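Putative short-chain dehydrogenase/reductase (Burkholderia xenovorans, PDB 5K9Z) is a putative short-chain dehydrogenase/reductase that probably oxidises CH-OH groups, or reduces the matching carbonyls, with NAD or NADP as cofactor. Local coordinates at residues Q53-A56 / R57-D61; D122-F125 / Y126-H130; P191-V195 / T196-V200. One frame throughout, in Å; residues are numbered along the deposited sequence. Where two conformers were deposited one is given.

Interaction 1: Q53-A56 / R57-D61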
ATOM      1  N   GLN C  53     -36.757   3.575  -9.975  1.00 27.95           N
ATOM      2  CA  GLN C  53     -37.658   4.101 -10.996  1.00 33.54           C
ATOM      3  C   GLN C  53     -37.741   5.619 -10.932  1.00 30.41           C
ATOM      4  O   GLN C  53     -37.811   6.286 -11.972  1.00 33.74           O
ATOM      5  CB  GLN C  53     -39.052   3.487 -10.843  1.00 39.74           C
ATOM      6  CG  GLN C  53     -39.184   2.030 -11.286  1.00 49.31           C
ATOM      7  CD  GLN C  53     -39.124   1.850 -12.796  1.00 56.86           C
ATOM      8  OE1 GLN C  53     -38.777   2.773 -13.539  1.00 59.89           O
ATOM      9  NE2 GLN C  53     -39.492   0.657 -13.260  1.00 59.39           N
ATOM     10  N   ALA C  54     -37.739   6.186  -9.721  1.00 30.17           N
ATOM     11  CA  ALA C  54     -37.803   7.641  -9.599  1.00 35.97           C
ATOM     12  C   ALA C  54     -36.577   8.296 -10.226  1.00 33.78           C
ATOM     13  O   ALA C  54     -36.693   9.308 -10.927  1.00 30.67           O
ATOM     14  CB  ALA C  54     -37.940   8.050  -8.130  1.00 32.68           C
ATOM     15  N   LEU C  55     -35.396   7.719 -10.006  1.00 25.96           N
ATOM     16  CA  LEU C  55     -34.194   8.295 -10.605  1.00 29.39           C
ATOM     17  C   LEU C  55     -34.216   8.149 -12.121  1.00 31.29           C
ATOM     18  O   LEU C  55     -33.833   9.076 -12.840  1.00 30.05           O
ATOM     19  CB  LEU C  55     -32.940   7.645 -10.018  1.00 28.24           C
ATOM     20  CG  LEU C  55     -31.625   8.341 -10.385  1.00 27.96           C
ATOM     21  CD1 LEU C  55     -31.704   9.819 -10.082  1.00 26.87           C
ATOM     22  CD2 LEU C  55     -30.454   7.712  -9.635  1.00 31.05           C
ATOM     23  N   ALA C  56     -34.708   7.010 -12.622  1.00 33.15           N
ATOM     24  CA  ALA C  56     -34.824   6.820 -14.067  1.00 38.25           C
ATOM     25  C   ALA C  56     -35.762   7.846 -14.692  1.00 38.70           C
ATOM     26  O   ALA C  56     -35.505   8.343 -15.795  1.00 44.17           O
ATOM     27  CB  ALA C  56     -35.304   5.401 -14.380  1.00 40.88           C
ATOM     28  N   ARG C  57     -36.864   8.165 -14.015  1.00 36.93           N
ATOM     29  CA  ARG C  57     -37.742   9.219 -14.512  0.52 40.50           C
ATOM     30  C   ARG C  57     -37.045  10.574 -14.501  1.00 41.79           C
ATOM     31  O   ARG C  57     -37.294  11.404 -15.380  1.00 47.15           O
ATOM     32  CB  ARG C  57     -39.031   9.273 -13.687  0.52 42.13           C
ATOM     33  CG  ARG C  57     -40.027   8.179 -14.042  0.52 46.73           C
ATOM     34  CD  ARG C  57     -41.385   8.359 -13.350  0.52 52.87           C
ATOM     35  NE  ARG C  57     -41.377   7.903 -11.960  0.52 52.87           N
ATOM     36  CZ  ARG C  57     -41.520   8.698 -10.904  0.52 54.80           C
ATOM     37  NH1 ARG C  57     -41.695  10.003 -11.066  0.52 56.07           N
ATOM     38  NH2 ARG C  57     -41.491   8.187  -9.679  0.52 53.28           N
ATOM     39  N   GLU C  58     -36.166  10.810 -13.527  1.00 40.61           N
ATOM     40  CA  GLU C  58     -35.489  12.100 -13.426  1.00 44.09           C
ATOM     41  C   GLU C  58     -34.469  12.291 -14.547  1.00 38.50           C
ATOM     42  O   GLU C  58     -34.351  13.382 -15.110  1.00 41.40           O
ATOM     43  CB  GLU C  58     -34.821  12.221 -12.058  1.00 45.60           C
ATOM     44  CG  GLU C  58     -33.941  13.443 -11.891  1.00 60.43           C
ATOM     45  CD  GLU C  58     -33.294  13.508 -10.517  1.00 70.79           C
ATOM     46  OE1 GLU C  58     -33.994  13.218  -9.521  1.00 73.32           O
ATOM     47  OE2 GLU C  58     -32.084  13.837 -10.436  1.00 71.61           O
ATOM     48  N   LEU C  59     -33.729  11.250 -14.887  1.00 30.85           N
ATOM     49  CA  LEU C  59     -32.633  11.372 -15.837  1.00 32.91           C
ATOM     50  C   LEU C  59     -33.113  11.149 -17.263  1.00 38.23           C
ATOM     51  O   LEU C  59     -33.908  10.246 -17.531  1.00 43.32           O
ATOM     52  CB  LEU C  59     -31.520  10.376 -15.494  1.00 30.45           C
ATOM     53  CG  LEU C  59     -30.974  10.519 -14.077  1.00 28.28           C
ATOM     54  CD1 LEU C  59     -29.882   9.488 -13.811  1.00 19.95           C
ATOM     55  CD2 LEU C  59     -30.447  11.949 -13.869  1.00 27.85           C
ATOM     56  N   ARG C  60     -32.612  11.970 -18.181  1.00 42.28           N
ATOM     57  CA  ARG C  60     -32.953  11.795 -19.586  1.00 46.53           C
ATOM     58  C   ARG C  60     -32.336  10.505 -20.110  1.00 43.90           C
ATOM     59  O   ARG C  60     -31.142  10.255 -19.918  1.00 44.34           O
ATOM     60  CB  ARG C  60     -32.464  12.988 -20.408  1.00 47.28           C
ATOM     61  N   ASP C  61     -33.161   9.684 -20.762  1.00 38.77           N
ATOM     62  CA  ASP C  61     -32.736   8.459 -21.437  1.00 44.37           C
ATOM     63  C   ASP C  61     -32.236   7.383 -20.479  1.00 41.00           C
ATOM     64  O   ASP C  61     -31.531   6.463 -20.899  1.00 47.34           O
ATOM     65  CB  ASP C  61     -31.657   8.740 -22.495  1.00 48.07           C
ATOM     66  CG  ASP C  61     -32.159   9.609 -23.625  1.00 52.86           C
ATOM     67  OD1 ASP C  61     -33.259   9.330 -24.158  1.00 56.95           O
ATOM     68  OD2 ASP C  61     -31.452  10.576 -23.978  1.00 51.66           O
TER
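Gln53 O takes the shortest hydrogen bond here, from Arg57 N at 2.9 Å, the first of three i to i+4 bonds that carry helix 49-58 to its C-terminal end. Glu58 N follows with a more bent bond to Ala54 O (N-H...O 141°), and Leu59 N closes the series on Leu55 O at 3.0 Å. Leu59 is also where the chain leaves helical geometry.

The side chains leave this backbone on different courses. Arg57 swings back toward the helix start: a bend at chi3 (-80°) turns its guanidinium over Ala54, with NH2 3.7 Å from Ala54 CA on one face of the group. A second conformer of Arg57 exists, so this pose is one of two. Leu55 holds the inner side. Its CG meets Leu59 CD1 at 4.0 Å, while Leu59 CG also comes to 3.4 Å from Leu55 O. One methyl of Leu55, CD1, lies 4.0 Å from Glu58 CD, against the carboxylate carbon of a chain extended by trans torsions at chi1 and chi2. That carboxylate is engaged beyond the helix, OE2 forming a salt bridge with Arg33 of helix 26-37; Leu55 and Leu59 pack on the same helix, and Leu55 also reaches Leu44 of strand 41-46.

The helix links strands 41-46 and 63-66 in a beta-alpha-beta unit of the Rossmann-type sheet. Apolar packing of the two leucines and the Glu58-Arg33 pair probably both help to fix this helix end against helix 26-37, whereas exposed Arg57, modelled in two conformers, is probably held less firmly.

Interaction 2: D122-F125 / Y126-H130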
ATOM      1  N   ASP C 122     -18.690 -11.596  -5.037  1.00 13.92           N
ATOM      2  CA  ASP C 122     -19.306 -12.378  -6.108  1.00 15.08           C
ATOM      3  C   ASP C 122     -19.983 -11.460  -7.110  1.00 20.11           C
ATOM      4  O   ASP C 122     -19.862 -11.656  -8.326  1.00 17.30           O
ATOM      5  CB  ASP C 122     -20.336 -13.362  -5.541  1.00 18.10           C
ATOM      6  CG  ASP C 122     -19.728 -14.396  -4.611  1.00 25.77           C
ATOM      7  OD1 ASP C 122     -18.501 -14.606  -4.630  1.00 23.37           O
ATOM      8  OD2 ASP C 122     -20.494 -14.958  -3.800  1.00 32.37           O
ATOM      9  N   GLY C 123     -20.672 -10.427  -6.608  1.00 14.04           N
ATOM     10  CA  GLY C 123     -21.350  -9.488  -7.489  1.00 20.04           C
ATOM     11  C   GLY C 123     -20.402  -8.788  -8.448  1.00 22.66           C
ATOM     12  O   GLY C 123     -20.763  -8.482  -9.592  1.00 19.00           O
ATOM     13  N   VAL C 124     -19.189  -8.499  -7.990  1.00 13.69           N
ATOM     14  CA  VAL C 124     -18.205  -7.877  -8.882  1.00 13.61           C
ATOM     15  C   VAL C 124     -17.732  -8.874  -9.933  1.00 13.79           C
ATOM     16  O   VAL C 124     -17.567  -8.525 -11.111  1.00 14.65           O
ATOM     17  CB  VAL C 124     -17.032  -7.316  -8.069  1.00 13.40           C
ATOM     18  CG1 VAL C 124     -15.956  -6.808  -9.000  1.00 13.40           C
ATOM     19  CG2 VAL C 124     -17.525  -6.229  -7.144  1.00 15.13           C
ATOM     20  N   PHE C 125     -17.471 -10.120  -9.519  1.00 17.08           N
ATOM     21  CA  PHE C 125     -17.092 -11.162 -10.473  1.00 22.02           C
ATOM     22  C   PHE C 125     -18.155 -11.348 -11.552  1.00 21.92           C
ATOM     23  O   PHE C 125     -17.837 -11.412 -12.750  1.00 18.73           O
ATOM     24  CB  PHE C 125     -16.824 -12.478  -9.741  1.00 16.89           C
ATOM     25  CG  PHE C 125     -16.866 -13.694 -10.642  1.00 20.77           C
ATOM     26  CD1 PHE C 125     -15.974 -13.835 -11.695  1.00 21.48           C
ATOM     27  CD2 PHE C 125     -17.790 -14.698 -10.416  1.00 18.55           C
ATOM     28  CE1 PHE C 125     -16.022 -14.960 -12.518  1.00 24.74           C
ATOM     29  CE2 PHE C 125     -17.846 -15.825 -11.234  1.00 20.56           C
ATOM     30  CZ  PHE C 125     -16.963 -15.956 -12.277  1.00 21.97           C
ATOM     31  N   TYR C 126     -19.425 -11.452 -11.146  1.00 14.50           N
ATOM     32  CA  TYR C 126     -20.492 -11.629 -12.132  1.00 19.00           C
ATOM     33  C   TYR C 126     -20.554 -10.437 -13.075  1.00 20.36           C
ATOM     34  O   TYR C 126     -20.718 -10.602 -14.289  1.00 19.01           O
ATOM     35  CB  TYR C 126     -21.856 -11.807 -11.449  1.00 14.94           C
ATOM     36  CG  TYR C 126     -21.972 -12.946 -10.456  1.00 15.05           C
ATOM     37  CD1 TYR C 126     -21.283 -14.137 -10.640  1.00 15.26           C
ATOM     38  CD2 TYR C 126     -22.757 -12.813  -9.310  1.00 17.84           C
ATOM     39  CE1 TYR C 126     -21.371 -15.164  -9.728  1.00 16.85           C
ATOM     40  CE2 TYR C 126     -22.870 -13.857  -8.385  1.00 23.03           C
ATOM     41  CZ  TYR C 126     -22.169 -15.019  -8.599  1.00 22.21           C
ATOM     42  OH  TYR C 126     -22.257 -16.043  -7.689  1.00 21.86           O
ATOM     43  N   GLY C 127     -20.411  -9.223 -12.530  1.00 16.29           N
ATOM     44  CA  GLY C 127     -20.443  -8.037 -13.367  1.00 14.54           C
ATOM     45  C   GLY C 127     -19.282  -7.975 -14.346  1.00 14.74           C
ATOM     46  O   GLY C 127     -19.454  -7.609 -15.508  1.00 17.93           O
ATOM     47  N   ILE C 128     -18.075  -8.310 -13.891  1.00 17.97           N
ATOM     48  CA  ILE C 128     -16.946  -8.324 -14.819  1.00 16.28           C
ATOM     49  C   ILE C 128     -17.169  -9.397 -15.876  1.00 17.11           C
ATOM     50  O   ILE C 128     -17.008  -9.161 -17.078  1.00 18.75           O
ATOM     51  CB  ILE C 128     -15.620  -8.539 -14.067  1.00 14.41           C
ATOM     52  CG1 ILE C 128     -15.337  -7.355 -13.129  1.00 16.78           C
ATOM     53  CG2 ILE C 128     -14.436  -8.719 -15.072  1.00 14.68           C
ATOM     54  CD1 ILE C 128     -14.147  -7.583 -12.241  1.00 19.06           C
ATOM     55  N   LYS C 129     -17.574 -10.584 -15.441  1.00 17.53           N
ATOM     56  CA  LYS C 129     -17.774 -11.683 -16.382  1.00 18.16           C
ATOM     57  C   LYS C 129     -18.750 -11.294 -17.490  1.00 19.12           C
ATOM     58  O   LYS C 129     -18.428 -11.392 -18.676  1.00 16.21           O
ATOM     59  CB  LYS C 129     -18.261 -12.921 -15.637  1.00 15.63           C
ATOM     60  CG  LYS C 129     -18.700 -14.069 -16.554  1.00 16.19           C
ATOM     61  CD  LYS C 129     -19.149 -15.247 -15.712  1.00 17.27           C
ATOM     62  CE  LYS C 129     -19.810 -16.339 -16.570  1.00 20.12           C
ATOM     63  NZ  LYS C 129     -20.286 -17.454 -15.703  1.00 17.38           N
ATOM     64  N   HIS C 130     -19.943 -10.826 -17.124  1.00 15.75           N
ATOM     65  CA  HIS C 130     -20.966 -10.606 -18.144  1.00 18.30           C
ATOM     66  C   HIS C 130     -20.775  -9.303 -18.909  1.00 18.53           C
ATOM     67  O   HIS C 130     -21.056  -9.256 -20.110  1.00 16.59           O
ATOM     68  CB  HIS C 130     -22.348 -10.734 -17.519  1.00 18.70           C
ATOM     69  CG  HIS C 130     -22.619 -12.132 -17.071  1.00 21.01           C
ATOM     70  ND1 HIS C 130     -23.020 -13.121 -17.947  1.00 21.37           N
ATOM     71  CD2 HIS C 130     -22.434 -12.739 -15.875  1.00 16.60           C
ATOM     72  CE1 HIS C 130     -23.118 -14.269 -17.300  1.00 22.49           C
ATOM     73  NE2 HIS C 130     -22.772 -14.065 -16.039  1.00 19.69           N
TER
HETATM   74  O   HOH W   1     -23.385 -15.130  -5.210  1.00 31.43           O
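In the long helix 110-138, which lies against the Rossmann-type sheet, Asp122 and Tyr126 meet one turn apart. Tyr126 N donates to Asp122 O at 2.9 Å in a nearly straight bond (168°), and the same oxygen sits 3.2 Å above one face of the Tyr126 ring, displaced toward its rim. The ring reaches back along the helix because CG stands anti to the carbonyl carbon (chi1 -57°), which also lays CE2 3.8 Å from Asp122 CB. Beyond the ring a water bridges the two polar ends: it donates to Asp122 OD2 at 3.2 Å and lies 2.9 Å from Tyr126 OH.

Phe125 flanks the tyrosine. Its CD2 comes to 3.5 Å from Tyr126 CD1, the two ring planes inclined at 51°, and its CZ touches Lys129 CD at 4.1 Å. The lysine runs on, fully extended, to a salt bridge with Glu72 of helix 72-86, which also accepts from His130 NE2. On the buried side, Val124 CG1 and Ile128 CD1 lie side by side at 3.8 Å, packed on strands 91-94 and 141-146 and on helix 159-179.

The helix thus splits its chemistry by side: aliphatic groups pack on the sheet and on helix 159-179, whereas Tyr126 lies with one face against the Asp122 carbonyl oxygen and shares a water with Asp122 through its hydroxyl, which probably limits its swing.

Interaction 3: P191-V195 / T196-V200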
ATOM      1  N   PRO C 191     -12.940   4.861  -2.558  1.00 20.75           N
ATOM      2  CA  PRO C 191     -13.312   5.962  -1.661  1.00 21.62           C
ATOM      3  C   PRO C 191     -12.869   5.656  -0.244  1.00 22.35           C
ATOM      4  O   PRO C 191     -12.804   4.500   0.174  1.00 22.50           O
ATOM      5  CB  PRO C 191     -14.850   6.002  -1.743  1.00 22.35           C
ATOM      6  CG  PRO C 191     -15.223   5.060  -2.871  1.00 21.78           C
ATOM      7  CD  PRO C 191     -14.108   4.096  -3.028  1.00 21.04           C
ATOM      8  N   GLY C 192     -12.513   6.709   0.481  1.00 22.89           N
ATOM      9  CA  GLY C 192     -12.420   6.593   1.914  1.00 25.67           C
ATOM     10  C   GLY C 192     -13.810   6.415   2.502  1.00 31.84           C
ATOM     11  O   GLY C 192     -14.821   6.751   1.881  1.00 30.51           O
ATOM     12  N   THR C 193     -13.885   5.832   3.694  1.00 38.63           N
ATOM     13  CA  THR C 193     -15.170   5.706   4.380  1.00 43.89           C
ATOM     14  C   THR C 193     -14.979   6.023   5.854  1.00 39.12           C
ATOM     15  O   THR C 193     -13.859   6.206   6.337  1.00 46.95           O
ATOM     16  CB  THR C 193     -15.797   4.307   4.229  1.00 53.26           C
ATOM     17  OG1 THR C 193     -14.942   3.324   4.826  1.00 56.94           O
ATOM     18  CG2 THR C 193     -16.043   3.953   2.758  1.00 57.33           C
ATOM     19  N   THR C 194     -16.094   6.098   6.571  1.00 40.58           N
ATOM     20  CA  THR C 194     -16.079   6.198   8.021  1.00 37.68           C
ATOM     21  C   THR C 194     -17.048   5.168   8.583  1.00 39.72           C
ATOM     22  O   THR C 194     -17.918   4.652   7.874  1.00 35.97           O
ATOM     23  CB  THR C 194     -16.461   7.607   8.520  1.00 36.99           C
ATOM     24  OG1 THR C 194     -17.885   7.772   8.470  1.00 34.94           O
ATOM     25  CG2 THR C 194     -15.805   8.685   7.656  1.00 33.50           C
ATOM     26  N   VAL C 195     -16.892   4.874   9.877  1.00 39.09           N
ATOM     27  CA  VAL C 195     -17.797   3.925  10.509  1.00 36.79           C
ATOM     28  C   VAL C 195     -19.194   4.527  10.660  1.00 44.29           C
ATOM     29  O   VAL C 195     -20.195   3.794  10.668  1.00 45.42           O
ATOM     30  CB  VAL C 195     -17.209   3.445  11.851  1.00 36.13           C
ATOM     31  CG1 VAL C 195     -17.179   4.584  12.891  1.00 37.58           C
ATOM     32  CG2 VAL C 195     -17.974   2.223  12.363  1.00 41.28           C
ATOM     33  N   THR C 196     -19.291   5.861  10.759  1.00 43.19           N
ATOM     34  CA  THR C 196     -20.593   6.528  10.826  1.00 40.59           C
ATOM     35  C   THR C 196     -21.398   6.303   9.548  1.00 45.09           C
ATOM     36  O   THR C 196     -22.581   5.940   9.602  1.00 36.51           O
ATOM     37  CB  THR C 196     -20.399   8.025  11.069  1.00 44.32           C
ATOM     38  OG1 THR C 196     -19.711   8.231  12.309  1.00 45.43           O
ATOM     39  CG2 THR C 196     -21.736   8.753  11.105  1.00 38.41           C
ATOM     40  N   GLU C 197     -20.774   6.535   8.387  1.00 34.27           N
ATOM     41  CA  GLU C 197     -21.437   6.257   7.116  1.00 42.91           C
ATOM     42  C   GLU C 197     -21.862   4.795   7.019  1.00 42.20           C
ATOM     43  O   GLU C 197     -22.926   4.480   6.469  1.00 49.24           O
ATOM     44  CB  GLU C 197     -20.506   6.609   5.955  1.00 39.36           C
ATOM     45  CG  GLU C 197     -21.219   6.879   4.648  1.00 44.44           C
ATOM     46  CD  GLU C 197     -20.307   7.579   3.658  1.00 54.07           C
ATOM     47  OE1 GLU C 197     -19.164   7.097   3.472  1.00 49.37           O
ATOM     48  OE2 GLU C 197     -20.718   8.625   3.098  1.00 59.34           O
ATOM     49  N   MET C 198     -21.041   3.888   7.547  1.00 37.63           N
ATOM     50  CA  MET C 198     -21.374   2.469   7.519  1.00 41.08           C
ATOM     51  C   MET C 198     -22.559   2.155   8.417  1.00 41.01           C
ATOM     52  O   MET C 198     -23.478   1.434   8.011  1.00 44.44           O
ATOM     53  CB  MET C 198     -20.167   1.646   7.944  1.00 45.01           C
ATOM     54  CG  MET C 198     -19.040   1.691   6.947  1.00 41.20           C
ATOM     55  SD  MET C 198     -17.794   0.491   7.398  1.00 40.78           S
ATOM     56  CE  MET C 198     -16.543   0.859   6.168  1.00 29.47           C
ATOM     57  N   MET C 199     -22.550   2.692   9.641  1.00 41.47           N
ATOM     58  CA  MET C 199     -23.471   2.317  10.707  1.00 44.77           C
ATOM     59  C   MET C 199     -24.717   3.188  10.765  1.00 50.69           C
ATOM     60  O   MET C 199     -25.819   2.677  11.009  1.00 46.81           O
ATOM     61  CB  MET C 199     -22.769   2.394  12.068  1.00 45.36           C
ATOM     62  CG  MET C 199     -21.605   1.448  12.225  1.00 49.48           C
ATOM     63  SD  MET C 199     -22.010   0.042  13.268  1.00 57.16           S
ATOM     64  CE  MET C 199     -20.381  -0.711  13.384  1.00 58.57           C
ATOM     65  N   VAL C 200     -24.570   4.494  10.583  1.00 51.05           N
ATOM     66  CA  VAL C 200     -25.657   5.407  10.919  1.00 56.05           C
ATOM     67  C   VAL C 200     -26.646   5.456   9.763  1.00 56.49           C
ATOM     68  O   VAL C 200     -26.302   5.862   8.649  1.00 42.22           O
ATOM     69  CB  VAL C 200     -25.126   6.801  11.272  1.00 49.53           C
ATOM     70  CG1 VAL C 200     -26.282   7.747  11.599  1.00 46.81           C
ATOM     71  CG2 VAL C 200     -24.178   6.687  12.454  1.00 48.45           C
TER
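The flat carbonyl group of Thr194 is approached by Met198 in two ways: Met198 N donates to the oxygen at 3.2 Å from a position tilted 25° out of the carbonyl plane, and Met198 CG packs 3.3 Å from the same atom. The Val195 carbonyl is met similarly, by Met199 N at 2.8 Å with a tilt of 23°, while Met199 CG closes on that oxygen as well. The Glu197 carboxylate lies loosely by Thr193, OE1 4.3 Å from Thr193 CA.

Thr194 is the N-cap of helix 195-199. Its OG1, set between backbone N and carbonyl carbon (chi1 79°), accepts a practically straight bond from Glu197 N at 3.1 Å, answering an amide of the first turn. Thr194 N, buried here, has no polar partner in the model. This helix follows strand 184-191 and the Pro191-Gly192 pair, in the region that commonly forms the mobile substrate loop of short-chain dehydrogenases/reductases.

Met198, extended beyond CG, carries its CE to 3.2 Å from Thr193 OG1, crossing the threonine at about a right angle. Both residues also touch Tyr161, the tyrosine of the YxxxK sequence motif of this family. Across the first turn, Val195 CG2 meets Met199 CG at 3.7 Å. The second subunit covers part of this surface, its Phe265 packing on Val195 and Met198, and its Met273 on Met199.

The three contacts come in series along the chain, each within a single local stretch, and share no atoms. Interaction 1 sits at the outer end of the seven-stranded parallel sheet, on the helix joining strands 41-46 and 63-66; interaction 2 lies on helix 110-138, against central strands 91-94 and 141-146. Their centres are 25 Å apart. Interaction 3 follows strand 184-191, near the other end of the sheet, its centre 24 Å from that of interaction 2, across the middle of the chain, and 27 Å from that of interaction 1. Together they sample the edge of the sheet, a helix packed on its middle, and the loop region that meets the second subunit.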